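Local coordinates for lipoprotein (PDB 4QHQ) that binds methionine between its two lobes and probably delivers it, as a membrane-attached lipoprotein, to an ABC transporter for uptake, at residues 77-82 / 235-240; 15-20 / 223-228; 95-100 / 165-170; 4-9 / 30-35. All coordinates share one frame; numbering follows the deposited sequence.

Contact 1: residues 77-82 / 235-240; sequences LTYISP and GSMVAS. With MET (methionine), chain B.
Met237 reaches across to Tyr79 and spends almost its whole side chain on the ring, with CG also meeting Ser81. CB lies near the ring at CD1. CG, which chi1 of -70° sets anti to the carbonyl carbon, fits between Tyr79 CD1 and Ser81 CB, 3.9 Å from the latter. SD stands above the ring at a distance, 4.6 Å from the Tyr79 centroid, in a Met-aromatic contact. A bend at chi3 (55°) then brings CE back over the ring centre, where it makes a CH-pi contact 3.6 Å from the Tyr79 centroid and only 6° off the normal. A flexible, polarisable thioether suits this place, since it can fold to match a flat aromatic face. Tyr79 and Ser81 belong to the methionine pocket of this periplasmic binding protein fold: Tyr79 OH is hydrogen-bonded to Asp11, and Ser81 OG lies 3.2 Å from O of the bound methionine, which is hydrogen-bonded to Asn199 and Arg113. The ring plane separates Met237 CE from the ligand amino N. The backbones beside it pair antiparallel. Ile80 and Val238 form a hydrogen-bonded pair, Ile80 N to Val238 O and Val238 N to Ile80 O both at 2.8 Å, and their branched side chains lie side by side on one face, CG2 of Ile80 3.9 Å from CB of Val238. Ser240 N adds a bond to Thr78 O, 2.8 Å long, from well above the carbonyl plane. At the other end a water donates to both Pro82 O and Ser236 O, bridging the two backbones just beyond the paired strands.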
loop_
_atom_site.group_PDB
_atom_site.type_symbol
_atom_site.label_atom_id
_atom_site.label_comp_id
_atom_site.label_asym_id
_atom_site.label_seq_id
_atom_site.Cartn_x
_atom_site.Cartn_y
_atom_site.Cartn_z
ATOM N N LEU A 77 -2.959 -1.178 13.508
ATOM C CA LEU A 77 -2.990 -1.756 12.175
ATOM C C LEU A 77 -4.402 -1.806 11.615
ATOM O O LEU A 77 -5.383 -1.844 12.371
ATOM C CB LEU A 77 -2.393 -3.162 12.208
ATOM C CG LEU A 77 -0.934 -3.263 12.647
ATOM C CD1 LEU A 77 -0.460 -4.708 12.527
ATOM C CD2 LEU A 77 -0.028 -2.317 11.853
ATOM N N THR A 78 -4.492 -1.820 10.285
ATOM C CA THR A 78 -5.784 -1.800 9.617
ATOM C C THR A 78 -6.022 -3.084 8.811
ATOM O O THR A 78 -6.753 -3.967 9.244
ATOM C CB THR A 78 -5.914 -0.544 8.740
ATOM O OG1 THR A 78 -4.777 -0.437 7.878
ATOM C CG2 THR A 78 -5.965 0.705 9.608
ATOM N N TYR A 79 -5.374 -3.194 7.650
ATOM C CA TYR A 79 -5.466 -4.402 6.834
ATOM C C TYR A 79 -4.144 -4.592 6.123
ATOM O O TYR A 79 -3.353 -3.659 6.012
ATOM C CB TYR A 79 -6.583 -4.286 5.791
ATOM C CG TYR A 79 -6.336 -3.201 4.792
ATOM C CD1 TYR A 79 -5.586 -3.432 3.641
ATOM C CD2 TYR A 79 -6.841 -1.922 4.992
ATOM C CE1 TYR A 79 -5.345 -2.424 2.732
ATOM C CE2 TYR A 79 -6.612 -0.911 4.084
ATOM C CZ TYR A 79 -5.862 -1.171 2.948
ATOM O OH TYR A 79 -5.635 -0.167 2.032
ATOM N N ILE A 80 -3.940 -5.807 5.610
ATOM C CA ILE A 80 -2.821 -6.115 4.734
ATOM C C ILE A 80 -3.377 -6.507 3.364
ATOM O O ILE A 80 -4.471 -7.081 3.254
ATOM C CB ILE A 80 -1.933 -7.230 5.343
ATOM C CG1 ILE A 80 -0.627 -7.401 4.561
ATOM C CG2 ILE A 80 -2.699 -8.550 5.452
ATOM C CD1 ILE A 80 0.429 -8.181 5.327
ATOM N N SER A 81 -2.644 -6.160 2.314
ATOM C CA SER A 81 -3.129 -6.403 0.967
ATOM C C SER A 81 -1.968 -6.804 0.076
ATOM O O SER A 81 -1.306 -5.937 -0.502
ATOM C CB SER A 81 -3.830 -5.163 0.413
ATOM O OG SER A 81 -2.960 -4.051 0.408
ATOM N N PRO A 82 -1.723 -8.112 -0.034
ATOM C CA PRO A 82 -0.614 -8.640 -0.845
ATOM C C PRO A 82 -0.557 -8.015 -2.236
ATOM O O PRO A 82 -1.561 -7.954 -2.946
ATOM C CB PRO A 82 -0.940 -10.130 -0.929
ATOM C CG PRO A 82 -1.620 -10.410 0.375
ATOM C CD PRO A 82 -2.496 -9.196 0.591
ATOM N N GLY A 235 -11.164 -10.830 -0.381
ATOM C CA GLY A 235 -9.953 -11.496 0.063
ATOM C C GLY A 235 -8.662 -10.797 -0.331
ATOM O O GLY A 235 -7.586 -11.172 0.129
ATOM N N SER A 236 -8.759 -9.782 -1.186
ATOM C CA SER A 236 -7.576 -9.027 -1.597
ATOM C C SER A 236 -7.037 -8.150 -0.462
ATOM O O SER A 236 -5.883 -7.722 -0.484
ATOM C CB SER A 236 -7.889 -8.154 -2.810
ATOM O OG SER A 236 -8.782 -7.107 -2.472
ATOM N N MET A 237 -7.889 -7.877 0.523
ATOM C CA MET A 237 -7.502 -7.146 1.719
ATOM C C MET A 237 -7.913 -8.013 2.897
ATOM O O MET A 237 -9.027 -8.531 2.935
ATOM C CB MET A 237 -8.199 -5.789 1.752
ATOM C CG MET A 237 -7.664 -4.828 0.697
ATOM S SD MET A 237 -8.772 -3.456 0.310
ATOM C CE MET A 237 -9.040 -2.744 1.933
ATOM N N VAL A 238 -6.981 -8.206 3.822
ATOM C CA VAL A 238 -7.202 -9.048 4.985
ATOM C C VAL A 238 -7.041 -8.193 6.239
ATOM O O VAL A 238 -6.023 -7.523 6.413
ATOM C CB VAL A 238 -6.213 -10.233 4.999
ATOM C CG1 VAL A 238 -6.362 -11.020 6.294
ATOM C CG2 VAL A 238 -6.427 -11.141 3.772
ATOM N N ALA A 239 -8.058 -8.192 7.095
ATOM C CA ALA A 239 -8.013 -7.369 8.294
ATOM C C ALA A 239 -6.797 -7.704 9.139
ATOM O O ALA A 239 -6.398 -8.864 9.261
ATOM C CB ALA A 239 -9.295 -7.520 9.124
ATOM N N SER A 240 -6.209 -6.672 9.735
ATOM C CA SER A 240 -5.057 -6.857 10.603
ATOM C C SER A 240 -5.446 -6.788 12.079
ATOM O O SER A 240 -4.628 -6.439 12.922
ATOM C CB SER A 240 -3.982 -5.815 10.304
ATOM O OG SER A 240 -3.576 -5.867 8.955
HETATM N N MET B . -2.407 0.280 0.651
HETATM C CA MET B . -1.059 0.225 0.084
HETATM C C MET B . -0.511 -1.184 0.128
HETATM O O MET B . -0.714 -1.870 1.123
HETATM C CB MET B . -0.142 1.183 0.854
HETATM C CG MET B . 1.298 1.245 0.313
HETATM S SD MET B . 2.350 2.340 1.292
HETATM C CE MET B . 1.629 3.944 0.935
HETATM O OXT MET B . 0.114 -1.662 -0.835
HETATM O O HOH W 1 -4.198 -7.975 -2.657
#

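Contact 2: residues 15-20 / 223-228; sequences WQVVQK and PEVKEF
Val17 packs against Val225 and Phe228 where two helices, 10-26 and 223-233, lie side by side as a nearly antiparallel pair, their short axes 9.4 Å apart at an angle of 164°. The close part is wholly apolar. Val225 CG2 sits between two valines of the other helix, 3.7 Å from Val18 CG2 and 3.9 Å from Val17 CG1. Beta-branched valines suit such a seam because they are compact, and the helix restricts their rotation: each of these three holds CG1 anti to its own backbone nitrogen, which leaves CG2 beside that nitrogen. On the inner side Val18 and Val225 also meet Tyr220 of helix 211-220, so the seam is closed there by a third helix. Toward the outer side the packing thins. Glu224 approaches with its CB, 4.3 Å from Val17 CG1, but its carboxylate turns away toward Lys25, with which it makes a long, weak ion pair, as fits a charged residue at the margin. Phe228 is partly exposed too, yet its long flat side chain, swung out by chi1 of -179°, reaches back across the groove: Val17 CG2 rests 3.6 Å above the ring plane, displaced from the centre toward the rim.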
loop_
_atom_site.group_PDB
_atom_site.type_symbol
_atom_site.label_atom_id
_atom_site.label_comp_id
_atom_site.label_asym_id
_atom_site.label_seq_id
_atom_site.Cartn_x
_atom_site.Cartn_y
_atom_site.Cartn_z
ATOM N N TRP A 15 -13.379 3.798 5.027
ATOM C CA TRP A 15 -13.539 4.901 5.965
ATOM C C TRP A 15 -14.955 5.456 6.069
ATOM O O TRP A 15 -15.295 6.045 7.089
ATOM C CB TRP A 15 -12.489 5.992 5.737
ATOM C CG TRP A 15 -11.258 5.651 6.488
ATOM C CD1 TRP A 15 -10.184 4.923 6.043
ATOM C CD2 TRP A 15 -11.003 5.939 7.858
ATOM N NE1 TRP A 15 -9.268 4.770 7.056
ATOM C CE2 TRP A 15 -9.754 5.383 8.187
ATOM C CE3 TRP A 15 -11.716 6.615 8.849
ATOM C CZ2 TRP A 15 -9.190 5.501 9.455
ATOM C CZ3 TRP A 15 -11.159 6.730 10.112
ATOM C CH2 TRP A 15 -9.911 6.176 10.403
ATOM N N GLN A 16 -15.791 5.235 5.057
ATOM C CA GLN A 16 -17.206 5.562 5.192
ATOM C C GLN A 16 -17.835 4.702 6.290
ATOM O O GLN A 16 -18.662 5.184 7.072
ATOM C CB GLN A 16 -17.957 5.397 3.866
ATOM C CG GLN A 16 -17.334 6.109 2.668
ATOM C CD GLN A 16 -17.003 7.568 2.934
ATOM O OE1 GLN A 16 -17.865 8.353 3.336
ATOM N NE2 GLN A 16 -15.751 7.939 2.704
ATOM N N VAL A 17 -17.424 3.439 6.366
ATOM C CA VAL A 17 -17.909 2.566 7.428
ATOM C C VAL A 17 -17.323 2.990 8.778
ATOM O O VAL A 17 -18.040 3.064 9.776
ATOM C CB VAL A 17 -17.585 1.085 7.149
ATOM C CG1 VAL A 17 -18.172 0.189 8.242
ATOM C CG2 VAL A 17 -18.122 0.680 5.778
ATOM N N VAL A 18 -16.021 3.269 8.807
ATOM C CA VAL A 18 -15.381 3.650 10.059
ATOM C C VAL A 18 -16.015 4.935 10.599
ATOM O O VAL A 18 -16.234 5.082 11.809
ATOM C CB VAL A 18 -13.871 3.872 9.890
ATOM C CG1 VAL A 18 -13.244 4.187 11.240
ATOM C CG2 VAL A 18 -13.200 2.646 9.266
ATOM N N GLN A 19 -16.313 5.864 9.696
ATOM C CA GLN A 19 -16.961 7.121 10.058
ATOM C C GLN A 19 -18.272 6.866 10.788
ATOM O O GLN A 19 -18.565 7.504 11.810
ATOM C CB GLN A 19 -17.210 7.953 8.800
ATOM C CG GLN A 19 -17.883 9.293 9.034
ATOM C CD GLN A 19 -18.026 10.083 7.745
ATOM O OE1 GLN A 19 -17.358 11.099 7.549
ATOM N NE2 GLN A 19 -18.891 9.611 6.853
ATOM N N LYS A 20 -19.054 5.922 10.270
ATOM C CA LYS A 20 -20.333 5.570 10.873
ATOM C C LYS A 20 -20.153 4.917 12.248
ATOM O O LYS A 20 -20.805 5.309 13.215
ATOM C CB LYS A 20 -21.125 4.653 9.939
ATOM N N PRO A 223 -16.119 -5.112 14.274
ATOM C CA PRO A 223 -16.751 -6.165 13.470
ATOM C C PRO A 223 -17.360 -5.627 12.173
ATOM O O PRO A 223 -17.275 -6.299 11.146
ATOM C CB PRO A 223 -17.848 -6.700 14.394
ATOM C CG PRO A 223 -17.347 -6.414 15.768
ATOM C CD PRO A 223 -16.616 -5.105 15.663
ATOM N N GLU A 224 -17.961 -4.439 12.226
ATOM C CA GLU A 224 -18.584 -3.843 11.049
ATOM C C GLU A 224 -17.568 -3.633 9.938
ATOM O O GLU A 224 -17.822 -3.937 8.776
ATOM C CB GLU A 224 -19.231 -2.500 11.397
ATOM C CG GLU A 224 -20.501 -2.596 12.230
ATOM C CD GLU A 224 -20.244 -2.494 13.725
ATOM O OE1 GLU A 224 -19.093 -2.726 14.153
ATOM O OE2 GLU A 224 -21.197 -2.175 14.472
ATOM N N VAL A 225 -16.413 -3.096 10.304
ATOM C CA VAL A 225 -15.362 -2.826 9.329
ATOM C C VAL A 225 -14.730 -4.116 8.782
ATOM O O VAL A 225 -14.503 -4.243 7.575
ATOM C CB VAL A 225 -14.305 -1.880 9.929
ATOM C CG1 VAL A 225 -13.112 -1.735 9.014
ATOM C CG2 VAL A 225 -14.924 -0.515 10.198
ATOM N N LYS A 226 -14.474 -5.082 9.662
ATOM C CA LYS A 226 -13.933 -6.361 9.216
ATOM C C LYS A 226 -14.888 -7.026 8.233
ATOM O O LYS A 226 -14.464 -7.539 7.202
ATOM C CB LYS A 226 -13.661 -7.294 10.393
ATOM C CG LYS A 226 -13.314 -8.715 9.966
ATOM C CD LYS A 226 -13.016 -9.605 11.156
ATOM C CE LYS A 226 -11.658 -9.286 11.744
ATOM N NZ LYS A 226 -11.215 -10.340 12.705
ATOM N N GLU A 227 -16.176 -6.989 8.547
ATOM C CA GLU A 227 -17.187 -7.580 7.674
ATOM C C GLU A 227 -17.200 -6.873 6.320
ATOM O O GLU A 227 -17.286 -7.523 5.274
ATOM C CB GLU A 227 -18.568 -7.495 8.326
ATOM N N PHE A 228 -17.107 -5.545 6.341
ATOM C CA PHE A 228 -17.077 -4.782 5.101
ATOM C C PHE A 228 -15.852 -5.142 4.258
ATOM O O PHE A 228 -15.959 -5.405 3.061
ATOM C CB PHE A 228 -17.118 -3.279 5.377
ATOM C CG PHE A 228 -17.106 -2.440 4.132
ATOM C CD1 PHE A 228 -18.258 -2.254 3.397
ATOM C CD2 PHE A 228 -15.935 -1.841 3.701
ATOM C CE1 PHE A 228 -18.249 -1.479 2.254
ATOM C CE2 PHE A 228 -15.915 -1.070 2.556
ATOM C CZ PHE A 228 -17.080 -0.888 1.829
#

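Contact 3: residues 95-100 / 165-170; sequences DLPQGA and DVDAAV
Asp167 and Ala100 make the closest approach here, with Asp167 OD2 3.2 Å from Ala100 CA and 3.5 Å from Ala100 CB. The small methyl group of the alanine lets a carboxylate come in this close to the backbone. From the same loop Leu96 extends its CD2 branch to Asp167 CB, 4.0 Å away, and more loosely to Ala168 CB at 4.4 Å. Thus the aliphatic root of the aspartate is covered by leucine while its polar end runs past the alanine. Pro97 CG stays at the border, 4.5 Å from Asp167 OD2.

The next shell explains why the carboxylate stops there. With CG anti to its own carbonyl carbon (chi1 -60°), Asp167 directs OD2 to the backbone NH of Lys101, the residue immediately after Ala100, and accepts a hydrogen bond from it; the carbonyl O of Asp167 takes another from Ser87 OG. Ala100 is itself placed by a type II turn from Pro97 to Ala100, whose Ala100 N to Pro97 O bond measures 3.2 Å. Gly99 has a positive phi of 75° in that turn, a conformation that favours glycine. Farther out, Lys147 NZ bonds Leu96 O, and Leu102 packs on both Leu96 and Ala168.

Two neighbouring parallel strands, 101-105 and 168-171, begin here, in the mixed sheet of one lobe of this two-lobed binding protein: an aspartate leading into one strand accepts a hydrogen bond from a backbone NH at the start of the other.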
loop_
_atom_site.group_PDB
_atom_site.type_symbol
_atom_site.label_atom_id
_atom_site.label_comp_id
_atom_site.label_asym_id
_atom_site.label_seq_id
_atom_site.Cartn_x
_atom_site.Cartn_y
_atom_site.Cartn_z
ATOM N N ASP A 95 5.981 -16.652 -18.921
ATOM C CA ASP A 95 5.690 -16.338 -20.315
ATOM C C ASP A 95 6.356 -15.064 -20.835
ATOM O O ASP A 95 6.283 -14.782 -22.032
ATOM C CB ASP A 95 4.180 -16.205 -20.515
ATOM C CG ASP A 95 3.453 -17.505 -20.310
ATOM O OD1 ASP A 95 3.987 -18.552 -20.727
ATOM O OD2 ASP A 95 2.346 -17.482 -19.736
ATOM N N LEU A 96 6.992 -14.290 -19.959
ATOM C CA LEU A 96 7.618 -13.047 -20.396
ATOM C C LEU A 96 8.665 -13.291 -21.462
ATOM O O LEU A 96 9.518 -14.158 -21.305
ATOM C CB LEU A 96 8.270 -12.325 -19.226
ATOM C CG LEU A 96 7.345 -11.778 -18.149
ATOM C CD1 LEU A 96 8.203 -11.224 -17.033
ATOM C CD2 LEU A 96 6.412 -10.717 -18.711
ATOM N N PRO A 97 8.604 -12.517 -22.552
ATOM C CA PRO A 97 9.601 -12.643 -23.615
ATOM C C PRO A 97 10.932 -12.011 -23.227
ATOM O O PRO A 97 11.039 -11.315 -22.212
ATOM C CB PRO A 97 8.971 -11.874 -24.778
ATOM C CG PRO A 97 8.110 -10.858 -24.118
ATOM C CD PRO A 97 7.575 -11.512 -22.870
ATOM N N GLN A 98 11.952 -12.294 -24.026
ATOM C CA GLN A 98 13.230 -11.610 -23.913
ATOM C C GLN A 98 12.987 -10.128 -24.075
ATOM O O GLN A 98 12.266 -9.707 -24.978
ATOM C CB GLN A 98 14.185 -12.087 -25.011
ATOM C CG GLN A 98 14.802 -13.436 -24.741
ATOM C CD GLN A 98 15.695 -13.424 -23.520
ATOM O OE1 GLN A 98 15.521 -14.224 -22.604
ATOM N NE2 GLN A 98 16.671 -12.524 -23.511
ATOM N N GLY A 99 13.565 -9.338 -23.176
ATOM C CA GLY A 99 13.484 -7.897 -23.283
ATOM C C GLY A 99 12.125 -7.348 -22.889
ATOM O O GLY A 99 11.798 -6.212 -23.225
ATOM N N ALA A 100 11.330 -8.165 -22.200
ATOM C CA ALA A 100 9.999 -7.767 -21.755
ATOM C C ALA A 100 10.059 -6.497 -20.926
ATOM O O ALA A 100 10.993 -6.300 -20.148
ATOM C CB ALA A 100 9.357 -8.871 -20.943
ATOM N N ASP A 165 0.812 -0.799 -22.258
ATOM C CA ASP A 165 2.104 -0.508 -22.874
ATOM C C ASP A 165 3.289 -1.190 -22.185
ATOM O O ASP A 165 4.445 -0.845 -22.450
ATOM C CB ASP A 165 2.346 1.009 -22.905
ATOM C CG ASP A 165 1.500 1.723 -23.945
ATOM O OD1 ASP A 165 0.403 1.225 -24.276
ATOM O OD2 ASP A 165 1.936 2.785 -24.447
ATOM N N VAL A 166 3.011 -2.151 -21.308
ATOM C CA VAL A 166 4.068 -2.951 -20.692
ATOM C C VAL A 166 3.653 -4.411 -20.712
ATOM O O VAL A 166 2.490 -4.739 -20.957
ATOM C CB VAL A 166 4.360 -2.540 -19.226
ATOM C CG1 VAL A 166 4.841 -1.096 -19.147
ATOM C CG2 VAL A 166 3.133 -2.743 -18.357
ATOM N N ASP A 167 4.607 -5.294 -20.457
ATOM C CA ASP A 167 4.289 -6.716 -20.444
ATOM C C ASP A 167 3.763 -7.202 -19.096
ATOM O O ASP A 167 3.000 -8.166 -19.040
ATOM C CB ASP A 167 5.484 -7.519 -20.938
ATOM C CG ASP A 167 5.856 -7.139 -22.343
ATOM O OD1 ASP A 167 4.937 -7.117 -23.186
ATOM O OD2 ASP A 167 7.035 -6.815 -22.595
ATOM N N ALA A 168 4.145 -6.517 -18.021
ATOM C CA ALA A 168 3.574 -6.768 -16.709
ATOM C C ALA A 168 3.884 -5.580 -15.812
ATOM O O ALA A 168 4.814 -4.821 -16.070
ATOM C CB ALA A 168 4.120 -8.058 -16.102
ATOM N N ALA A 169 3.102 -5.423 -14.753
ATOM C CA ALA A 169 3.362 -4.376 -13.773
ATOM C C ALA A 169 3.052 -4.882 -12.383
ATOM O O ALA A 169 2.117 -5.653 -12.197
ATOM C CB ALA A 169 2.527 -3.140 -14.063
ATOM N N VAL A 170 3.845 -4.446 -11.415
ATOM C CA VAL A 170 3.561 -4.739 -10.014
ATOM C C VAL A 170 2.803 -3.529 -9.469
ATOM O O VAL A 170 3.319 -2.404 -9.504
ATOM C CB VAL A 170 4.844 -4.969 -9.210
ATOM C CG1 VAL A 170 4.487 -5.274 -7.747
ATOM C CG2 VAL A 170 5.665 -6.099 -9.819
#

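Contact 4: residues 4-9 / 30-35; sequences VGTVAG and VKVIEF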
loop_
_atom_site.group_PDB
_atom_site.type_symbol
_atom_site.label_atom_id
_atom_site.label_comp_id
_atom_site.label_asym_id
_atom_site.label_seq_id
_atom_site.Cartn_x
_atom_site.Cartn_y
_atom_site.Cartn_z
ATOM N N VAL A 4 -9.349 12.742 9.101
ATOM C CA VAL A 4 -8.552 11.570 8.756
ATOM C C VAL A 4 -8.287 11.558 7.270
ATOM O O VAL A 4 -9.222 11.510 6.476
ATOM C CB VAL A 4 -9.261 10.267 9.159
ATOM C CG1 VAL A 4 -8.394 9.062 8.792
ATOM C CG2 VAL A 4 -9.596 10.289 10.649
ATOM N N GLY A 5 -7.011 11.609 6.900
ATOM C CA GLY A 5 -6.624 11.535 5.500
ATOM C C GLY A 5 -6.510 10.114 4.995
ATOM O O GLY A 5 -5.965 9.235 5.664
ATOM N N THR A 6 -7.004 9.881 3.789
ATOM C CA THR A 6 -6.868 8.564 3.201
ATOM C C THR A 6 -6.763 8.698 1.694
ATOM O O THR A 6 -6.899 9.800 1.168
ATOM C CB THR A 6 -8.019 7.640 3.612
ATOM O OG1 THR A 6 -7.628 6.281 3.363
ATOM C CG2 THR A 6 -9.291 7.968 2.865
ATOM N N VAL A 7 -6.481 7.592 1.018
ATOM C CA VAL A 7 -6.355 7.611 -0.428
ATOM C C VAL A 7 -7.675 7.179 -1.058
ATOM O O VAL A 7 -8.296 6.210 -0.618
ATOM C CB VAL A 7 -5.188 6.717 -0.885
ATOM C CG1 VAL A 7 -5.192 6.553 -2.390
ATOM C CG2 VAL A 7 -3.862 7.312 -0.423
ATOM N N ALA A 8 -8.120 7.929 -2.061
ATOM C CA ALA A 8 -9.341 7.587 -2.788
ATOM C C ALA A 8 -9.289 6.144 -3.257
ATOM O O ALA A 8 -8.243 5.663 -3.693
ATOM C CB ALA A 8 -9.527 8.513 -3.983
ATOM N N GLY A 9 -10.419 5.462 -3.184
ATOM C CA GLY A 9 -10.462 4.056 -3.543
ATOM C C GLY A 9 -10.917 3.212 -2.374
ATOM O O GLY A 9 -11.707 3.672 -1.556
ATOM N N VAL A 30 -15.916 12.099 12.726
ATOM C CA VAL A 30 -14.811 11.873 11.804
ATOM C C VAL A 30 -15.113 12.451 10.429
ATOM O O VAL A 30 -16.191 12.224 9.872
ATOM C CB VAL A 30 -14.517 10.366 11.659
ATOM C CG1 VAL A 30 -13.534 10.098 10.515
ATOM C CG2 VAL A 30 -13.992 9.794 12.968
ATOM N N LYS A 31 -14.165 13.211 9.891
ATOM C CA LYS A 31 -14.272 13.674 8.516
ATOM C C LYS A 31 -13.197 12.987 7.690
ATOM O O LYS A 31 -12.028 12.928 8.085
ATOM C CB LYS A 31 -14.145 15.194 8.430
ATOM C CG LYS A 31 -15.244 15.932 9.176
ATOM C CD LYS A 31 -16.639 15.596 8.644
ATOM C CE LYS A 31 -17.730 16.299 9.452
ATOM N NZ LYS A 31 -19.094 16.034 8.902
ATOM N N VAL A 32 -13.596 12.428 6.556
ATOM C CA VAL A 32 -12.668 11.688 5.718
ATOM C C VAL A 32 -12.188 12.581 4.590
ATOM O O VAL A 32 -12.971 13.005 3.738
ATOM C CB VAL A 32 -13.328 10.420 5.162
ATOM C CG1 VAL A 32 -12.341 9.624 4.325
ATOM C CG2 VAL A 32 -13.850 9.571 6.299
ATOM N N ILE A 33 -10.894 12.881 4.612
ATOM C CA ILE A 33 -10.273 13.751 3.622
ATOM C C ILE A 33 -9.525 12.876 2.626
ATOM O O ILE A 33 -8.591 12.183 2.999
ATOM C CB ILE A 33 -9.262 14.707 4.269
ATOM C CG1 ILE A 33 -9.916 15.472 5.426
ATOM C CG2 ILE A 33 -8.719 15.701 3.240
ATOM C CD1 ILE A 33 -11.216 16.135 5.052
ATOM N N GLU A 34 -9.923 12.933 1.361
ATOM C CA GLU A 34 -9.357 12.061 0.342
ATOM C C GLU A 34 -8.205 12.689 -0.432
ATOM O O GLU A 34 -8.235 13.868 -0.784
ATOM C CB GLU A 34 -10.462 11.588 -0.602
ATOM C CG GLU A 34 -11.604 10.903 0.140
ATOM C CD GLU A 34 -12.588 10.218 -0.786
ATOM O OE1 GLU A 34 -12.216 9.920 -1.941
ATOM O OE2 GLU A 34 -13.736 9.973 -0.351
ATOM N N PHE A 35 -7.188 11.874 -0.692
ATOM C CA PHE A 35 -6.033 12.272 -1.475
ATOM C C PHE A 35 -5.941 11.296 -2.633
ATOM O O PHE A 35 -6.364 10.143 -2.517
ATOM C CB PHE A 35 -4.761 12.215 -0.628
ATOM C CG PHE A 35 -4.726 13.218 0.486
ATOM C CD1 PHE A 35 -5.355 12.958 1.694
ATOM C CD2 PHE A 35 -4.070 14.424 0.328
ATOM C CE1 PHE A 35 -5.324 13.874 2.728
ATOM C CE2 PHE A 35 -4.040 15.361 1.357
ATOM C CZ PHE A 35 -4.674 15.089 2.561
HETATM O O HOH W 2 -13.199 7.566 -3.132
#
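Residues 4-7 and 30-35 run parallel as neighbouring strands, their short axes 4.6 Å apart at closest and turned by 36°. Five hydrogen bonds zip them together in a regular parallel ladder: Val4 N to Lys31 O, Ile33 N to Val4 O, Thr6 N to Ile33 O, Phe35 N to Thr6 O and, at 2.9 Å, Ala8 N to Phe35 O. On one face valines and a threonine, beta-branched and at home in strands, meet in pairs. Val4 CG2 touches Val30 CG1 at 3.9 Å, and Thr6 CG2 meets Val32 CG1 at 3.8 Å; the hydroxyl of Thr6, held anti to the backbone N by chi1 of -162°, is hydrogen-bonded to Ser54 O. On the other face the Phe35 ring leans back over the neighbouring strand, with Thr6 O at its edge, in the ring plane, and CE1 3.9 Å from Gly5 CA. Gly5, having no side chain, leaves the space that the ring edge occupies. At the exposed margin Glu34 OE1 accepts a bond of 2.8 Å from a water. The strands belong to a right-handed beta-alpha-beta unit: helix 10-26 connects them and covers the Val4 and Thr6 face with Trp15, Leu216 of helix 211-220 also touches Val4 and Val30, and Pro41 and Ala44 of helix 41-47 lie against Phe35.

How the contacts relate
Contacts 1, 2 and 4 gather in one lobe, while contact 3 lies in the other, 28 to 38 Å from them between centres. Contact 4 joins one outermost strand of the six-stranded sheet, 30-35, to strand 2-7; contact 1 adds the other outermost strand, 238-239, at the C-terminal end. Contact 2 lies about 14 Å from each: helix 10-26 links the strands of contact 4, and helix 223-233 leads into strand 238-239. Both ends of the chain thus build the same lobe, and contact 3 is nested within the excursion to the other. Bound methionine sits between the lobes, touching contact 1, a layout consistent with ligand capture by closure.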